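Local atomic coordinates of N-alpha-acetyltransferase 35, NatC auxiliary subunit (Saccharomyces cerevisiae, PDB entry 6YGA), a protein that serves as the auxiliary subunit of the NatC N-terminal acetyltransferase, the complex that acetylates the N-terminal methionine of the L-A virus Gag protein. Residues N178-T186 with I277-F285. Residues are numbered along the deposited sequence; the frame is centred on the assembly and turned at random.
Sequences NFNNMGFNT and IQKHRSNQF
R281 and F184 form a cation-pi stack: the guanidinium lies nearly flat over one face of the ring, planes 15° apart, with R281 CZ 3.7 Å from the centroid of the F184 ring. At its edge, NH1 of R281 donates to the backbone O of M182 at 2.8 Å, within the guanidinium plane although with a bent N-H...O angle of 134°. A turn at chi3 (-91°) in the arginine chain lays face and edge against these two partners, which sit on the type I' turn N181-F184. L124 and V128 of helix 118-129 also pack on F184.

Apolar contact is supplied by selenomethionine M182. Its SE lies 3.8 Å from CD1 of I277, while the terminal CE, swung round by the bend at chi3, reaches CA of Q278 at 3.6 Å and brushes the amide of N283.

The polar link beside N180 runs through one water, which accepts from ND2 of N180 and donates to OD1 of N283, bridging two Asx turns: N180 OD1 receives M182 N at 3.2 Å and N283 OD1 receives F285 N at 2.9 Å. Here ND2 of N180 also approaches CD1 of F285 obliquely, at 3.5 Å.

An irregular loop is thus joined to the end of helix 276-280 and the chain that follows it. R281 O and S282 OG are hydrogen-bonded to R51 NH1 and M52 N of the N-alpha-acetyltransferase 38 chain; gripping R281 by face and edge should fix its guanidinium's rotation beside that interface.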
ATOM      1  N   ASN B 178      -8.939  -2.258  -6.177  1.00 49.85           N
ATOM      2  CA  ASN B 178      -9.005  -1.911  -7.590  1.00 50.01           C
ATOM      3  C   ASN B 178     -10.457  -1.685  -7.990  1.00 51.82           C
ATOM      4  O   ASN B 178     -11.329  -2.508  -7.685  1.00 51.24           O
ATOM      5  CB  ASN B 178      -8.389  -3.021  -8.444  1.00 49.86           C
ATOM      6  CG  ASN B 178      -8.559  -2.785  -9.940  1.00 50.21           C
ATOM      7  OD1 ASN B 178      -9.610  -3.081 -10.511  1.00 51.72           O
ATOM      8  ND2 ASN B 178      -7.516  -2.269 -10.583  1.00 48.31           N
ATOM      9  N   PHE B 179     -10.714  -0.569  -8.671  1.00 53.00           N
ATOM     10  CA  PHE B 179     -12.041  -0.279  -9.193  1.00 53.23           C
ATOM     11  C   PHE B 179     -11.937   0.266 -10.619  1.00 52.00           C
ATOM     12  O   PHE B 179     -12.287   1.404 -10.919  1.00 52.05           O
ATOM     13  CB  PHE B 179     -12.799   0.691  -8.291  1.00 52.20           C
ATOM     14  CG  PHE B 179     -14.284   0.552  -8.391  1.00 52.89           C
ATOM     15  CD1 PHE B 179     -14.962  -0.341  -7.580  1.00 52.23           C
ATOM     16  CD2 PHE B 179     -15.001   1.290  -9.316  1.00 54.74           C
ATOM     17  CE1 PHE B 179     -16.334  -0.485  -7.677  1.00 53.53           C
ATOM     18  CE2 PHE B 179     -16.370   1.152  -9.419  1.00 56.16           C
ATOM     19  CZ  PHE B 179     -17.037   0.262  -8.599  1.00 55.62           C
ATOM     20  N   ASN B 180     -11.436  -0.569 -11.523  1.00 51.68           N
ATOM     21  CA  ASN B 180     -11.501  -0.289 -12.954  1.00 54.87           C
ATOM     22  C   ASN B 180     -12.778  -0.937 -13.468  1.00 54.76           C
ATOM     23  O   ASN B 180     -12.794  -2.111 -13.839  1.00 54.43           O
ATOM     24  CB  ASN B 180     -10.267  -0.819 -13.674  1.00 58.91           C
ATOM     25  CG  ASN B 180     -10.328  -0.600 -15.177  1.00 66.94           C
ATOM     26  OD1 ASN B 180     -11.115   0.209 -15.670  1.00 70.08           O
ATOM     27  ND2 ASN B 180      -9.485  -1.318 -15.912  1.00 69.75           N
ATOM     28  N   ASN B 181     -13.868  -0.167 -13.470  1.00 56.96           N
ATOM     29  CA  ASN B 181     -15.161  -0.647 -13.944  1.00 60.98           C
ATOM     30  C   ASN B 181     -15.364  -0.433 -15.441  1.00 62.68           C
ATOM     31  O   ASN B 181     -16.488  -0.589 -15.927  1.00 63.97           O
ATOM     32  CB  ASN B 181     -16.299   0.020 -13.157  1.00 63.30           C
ATOM     33  CG  ASN B 181     -16.368   1.520 -13.376  1.00 68.74           C
ATOM     34  OD1 ASN B 181     -15.381   2.151 -13.752  1.00 71.15           O
ATOM     35  ND2 ASN B 181     -17.539   2.100 -13.130  1.00 70.01           N
HETATM   36  N   MSE B 182     -14.310  -0.078 -16.173  1.00 64.22           N
HETATM   37  CA  MSE B 182     -14.346   0.040 -17.633  1.00 69.14           C
HETATM   38  C   MSE B 182     -15.443   0.963 -18.159  1.00 70.17           C
HETATM   39  O   MSE B 182     -16.149   0.622 -19.107  1.00 71.18           O
HETATM   40  CB  MSE B 182     -14.493  -1.347 -18.257  1.00 71.96           C
HETATM   41  CG  MSE B 182     -13.314  -2.250 -17.965  1.00 72.13           C
HETATM   42 SE   MSE B 182     -13.597  -4.086 -18.530  0.70 73.95          SE
HETATM   43  CE  MSE B 182     -12.217  -4.179 -19.901  1.00 74.83           C
ATOM     44  N   GLY B 183     -15.580   2.130 -17.536  1.00 69.95           N
ATOM     45  CA  GLY B 183     -16.508   3.134 -18.016  1.00 72.14           C
ATOM     46  C   GLY B 183     -17.968   2.884 -17.723  1.00 73.95           C
ATOM     47  O   GLY B 183     -18.827   3.490 -18.369  1.00 80.35           O
ATOM     48  N   PHE B 184     -18.284   2.017 -16.765  1.00 71.98           N
ATOM     49  CA  PHE B 184     -19.674   1.745 -16.415  1.00 71.76           C
ATOM     50  C   PHE B 184     -20.209   2.838 -15.494  1.00 75.00           C
ATOM     51  O   PHE B 184     -19.639   3.099 -14.430  1.00 76.30           O
ATOM     52  CB  PHE B 184     -19.806   0.377 -15.750  1.00 66.31           C
ATOM     53  CG  PHE B 184     -20.055  -0.744 -16.718  1.00 63.26           C
ATOM     54  CD1 PHE B 184     -21.211  -0.774 -17.478  1.00 64.24           C
ATOM     55  CD2 PHE B 184     -19.140  -1.773 -16.860  1.00 61.19           C
ATOM     56  CE1 PHE B 184     -21.443  -1.803 -18.371  1.00 65.83           C
ATOM     57  CE2 PHE B 184     -19.367  -2.805 -17.747  1.00 62.44           C
ATOM     58  CZ  PHE B 184     -20.521  -2.821 -18.502  1.00 64.93           C
ATOM     59  N   ASN B 185     -21.308   3.469 -15.905  1.00 78.64           N
ATOM     60  CA  ASN B 185     -22.017   4.454 -15.094  1.00 81.21           C
ATOM     61  C   ASN B 185     -23.504   4.152 -15.223  1.00 85.78           C
ATOM     62  O   ASN B 185     -24.077   4.305 -16.307  1.00 87.49           O
ATOM     63  CB  ASN B 185     -21.700   5.884 -15.548  1.00 84.09           C
ATOM     64  CG  ASN B 185     -22.179   6.938 -14.561  1.00 87.06           C
ATOM     65  OD1 ASN B 185     -22.995   6.664 -13.681  1.00 87.27           O
ATOM     66  ND2 ASN B 185     -21.672   8.159 -14.711  1.00 89.34           N
ATOM     67  N   THR B 186     -24.124   3.718 -14.125  1.00 88.33           N
ATOM     68  CA  THR B 186     -25.525   3.313 -14.122  1.00 92.92           C
ATOM     69  C   THR B 186     -26.470   4.437 -13.715  1.00 96.59           C
ATOM     70  O   THR B 186     -27.689   4.234 -13.734  1.00 95.24           O
ATOM     71  CB  THR B 186     -25.726   2.107 -13.196  1.00 91.22           C
ATOM     72  OG1 THR B 186     -25.157   2.381 -11.909  1.00 88.66           O
ATOM     73  CG2 THR B 186     -25.069   0.864 -13.788  1.00 90.75           C
ATOM     74  N   ILE B 277     -14.566  -9.514 -22.163  1.00 66.85           N
ATOM     75  CA  ILE B 277     -14.911  -8.110 -21.971  1.00 66.58           C
ATOM     76  C   ILE B 277     -13.690  -7.216 -22.147  1.00 67.19           C
ATOM     77  O   ILE B 277     -13.815  -6.060 -22.569  1.00 69.10           O
ATOM     78  CB  ILE B 277     -15.566  -7.908 -20.594  1.00 64.30           C
ATOM     79  CG1 ILE B 277     -16.158  -6.502 -20.491  1.00 65.04           C
ATOM     80  CG2 ILE B 277     -14.561  -8.152 -19.473  1.00 60.57           C
ATOM     81  CD1 ILE B 277     -16.730  -6.191 -19.132  1.00 63.45           C
ATOM     82  N   GLN B 278     -12.495  -7.722 -21.834  1.00 65.18           N
ATOM     83  CA  GLN B 278     -11.292  -6.931 -22.064  1.00 63.55           C
ATOM     84  C   GLN B 278     -11.039  -6.721 -23.548  1.00 66.30           C
ATOM     85  O   GLN B 278     -10.417  -5.729 -23.936  1.00 65.37           O
ATOM     86  CB  GLN B 278     -10.078  -7.605 -21.424  1.00 58.64           C
ATOM     87  CG  GLN B 278     -10.223  -7.897 -19.941  1.00 54.26           C
ATOM     88  CD  GLN B 278      -8.964  -8.503 -19.336  1.00 54.08           C
ATOM     89  OE1 GLN B 278      -7.852  -8.032 -19.580  1.00 53.42           O
ATOM     90  NE2 GLN B 278      -9.136  -9.556 -18.545  1.00 54.10           N
ATOM     91  N   LYS B 279     -11.510  -7.635 -24.392  1.00 69.59           N
ATOM     92  CA  LYS B 279     -11.157  -7.572 -25.804  1.00 71.95           C
ATOM     93  C   LYS B 279     -12.127  -6.712 -26.603  1.00 72.03           C
ATOM     94  O   LYS B 279     -11.712  -6.056 -27.565  1.00 73.03           O
ATOM     95  CB  LYS B 279     -11.085  -8.990 -26.381  1.00 73.56           C
ATOM     96  CG  LYS B 279     -10.849  -9.065 -27.879  1.00 75.53           C
ATOM     97  CD  LYS B 279     -10.571 -10.500 -28.311  1.00 76.94           C
ATOM     98  CE  LYS B 279     -10.256 -10.579 -29.796  1.00 82.86           C
ATOM     99  NZ  LYS B 279      -9.606 -11.867 -30.172  1.00 86.42           N
ATOM    100  N   HIS B 280     -13.400  -6.682 -26.219  1.00 72.44           N
ATOM    101  CA  HIS B 280     -14.427  -6.021 -27.015  1.00 76.30           C
ATOM    102  C   HIS B 280     -14.973  -4.747 -26.389  1.00 73.91           C
ATOM    103  O   HIS B 280     -15.284  -3.797 -27.113  1.00 73.53           O
ATOM    104  CB  HIS B 280     -15.571  -7.000 -27.287  1.00 80.54           C
ATOM    105  CG  HIS B 280     -15.190  -8.127 -28.197  1.00 84.34           C
ATOM    106  ND1 HIS B 280     -14.743  -9.346 -27.733  1.00 83.94           N
ATOM    107  CD2 HIS B 280     -15.180  -8.211 -29.548  1.00 87.31           C
ATOM    108  CE1 HIS B 280     -14.482 -10.135 -28.760  1.00 86.04           C
ATOM    109  NE2 HIS B 280     -14.739  -9.471 -29.871  1.00 88.80           N
ATOM    110  N   ARG B 281     -15.101  -4.689 -25.065  1.00 72.64           N
ATOM    111  CA  ARG B 281     -15.466  -3.439 -24.416  1.00 71.07           C
ATOM    112  C   ARG B 281     -14.280  -2.481 -24.447  1.00 69.81           C
ATOM    113  O   ARG B 281     -13.120  -2.898 -24.515  1.00 68.35           O
ATOM    114  CB  ARG B 281     -15.932  -3.702 -22.980  1.00 69.99           C
ATOM    115  CG  ARG B 281     -16.121  -2.459 -22.115  1.00 73.34           C
ATOM    116  CD  ARG B 281     -17.069  -2.717 -20.957  1.00 73.80           C
ATOM    117  NE  ARG B 281     -18.451  -2.415 -21.318  1.00 76.70           N
ATOM    118  CZ  ARG B 281     -19.056  -1.263 -21.050  1.00 74.16           C
ATOM    119  NH1 ARG B 281     -18.406  -0.303 -20.409  1.00 70.00           N
ATOM    120  NH2 ARG B 281     -20.317  -1.072 -21.416  1.00 76.55           N
ATOM    121  N   SER B 282     -14.583  -1.182 -24.451  1.00 69.80           N
ATOM    122  CA  SER B 282     -13.549  -0.153 -24.420  1.00 68.51           C
ATOM    123  C   SER B 282     -12.598  -0.390 -23.257  1.00 65.99           C
ATOM    124  O   SER B 282     -13.021  -0.456 -22.098  1.00 64.93           O
ATOM    125  CB  SER B 282     -14.188   1.234 -24.315  1.00 67.44           C
ATOM    126  OG  SER B 282     -14.744   1.629 -25.554  1.00 70.80           O
ATOM    127  N   ASN B 283     -11.312  -0.526 -23.575  1.00 66.89           N
ATOM    128  CA  ASN B 283     -10.288  -0.850 -22.589  1.00 64.34           C
ATOM    129  C   ASN B 283      -9.036  -0.047 -22.904  1.00 67.43           C
ATOM    130  O   ASN B 283      -8.494  -0.147 -24.009  1.00 68.79           O
ATOM    131  CB  ASN B 283      -9.985  -2.354 -22.589  1.00 62.06           C
ATOM    132  CG  ASN B 283      -8.999  -2.758 -21.508  1.00 61.35           C
ATOM    133  OD1 ASN B 283      -8.643  -1.960 -20.638  1.00 61.97           O
ATOM    134  ND2 ASN B 283      -8.559  -4.012 -21.552  1.00 58.15           N
ATOM    135  N   GLN B 284      -8.585   0.752 -21.939  1.00 69.09           N
ATOM    136  CA  GLN B 284      -7.377   1.551 -22.081  1.00 73.49           C
ATOM    137  C   GLN B 284      -6.176   0.927 -21.381  1.00 68.53           C
ATOM    138  O   GLN B 284      -5.130   1.574 -21.274  1.00 68.18           O
ATOM    139  CB  GLN B 284      -7.609   2.966 -21.546  1.00 80.33           C
ATOM    140  CG  GLN B 284      -8.746   3.716 -22.221  1.00 89.08           C
ATOM    141  CD  GLN B 284      -8.791   5.179 -21.829  1.00 94.74           C
ATOM    142  OE1 GLN B 284      -7.854   5.701 -21.227  1.00 95.89           O
ATOM    143  NE2 GLN B 284      -9.886   5.848 -22.170  1.00 98.55           N
ATOM    144  N   PHE B 285      -6.299  -0.307 -20.911  1.00 65.19           N
ATOM    145  CA  PHE B 285      -5.269  -0.980 -20.137  1.00 64.65           C
ATOM    146  C   PHE B 285      -4.805  -2.246 -20.848  1.00 66.05           C
ATOM    147  O   PHE B 285      -5.535  -2.805 -21.675  1.00 67.78           O
ATOM    148  CB  PHE B 285      -5.794  -1.333 -18.737  1.00 62.90           C
ATOM    149  CG  PHE B 285      -6.128  -0.133 -17.897  1.00 63.58           C
ATOM    150  CD1 PHE B 285      -7.370   0.476 -17.993  1.00 65.04           C
ATOM    151  CD2 PHE B 285      -5.197   0.388 -17.013  1.00 63.17           C
ATOM    152  CE1 PHE B 285      -7.674   1.585 -17.223  1.00 65.41           C
ATOM    153  CE2 PHE B 285      -5.497   1.494 -16.239  1.00 62.39           C
ATOM    154  CZ  PHE B 285      -6.736   2.094 -16.343  1.00 63.19           C
TER
HETATM  155  O   HOH W   1     -10.583  -0.500 -18.585  1.00 66.56           O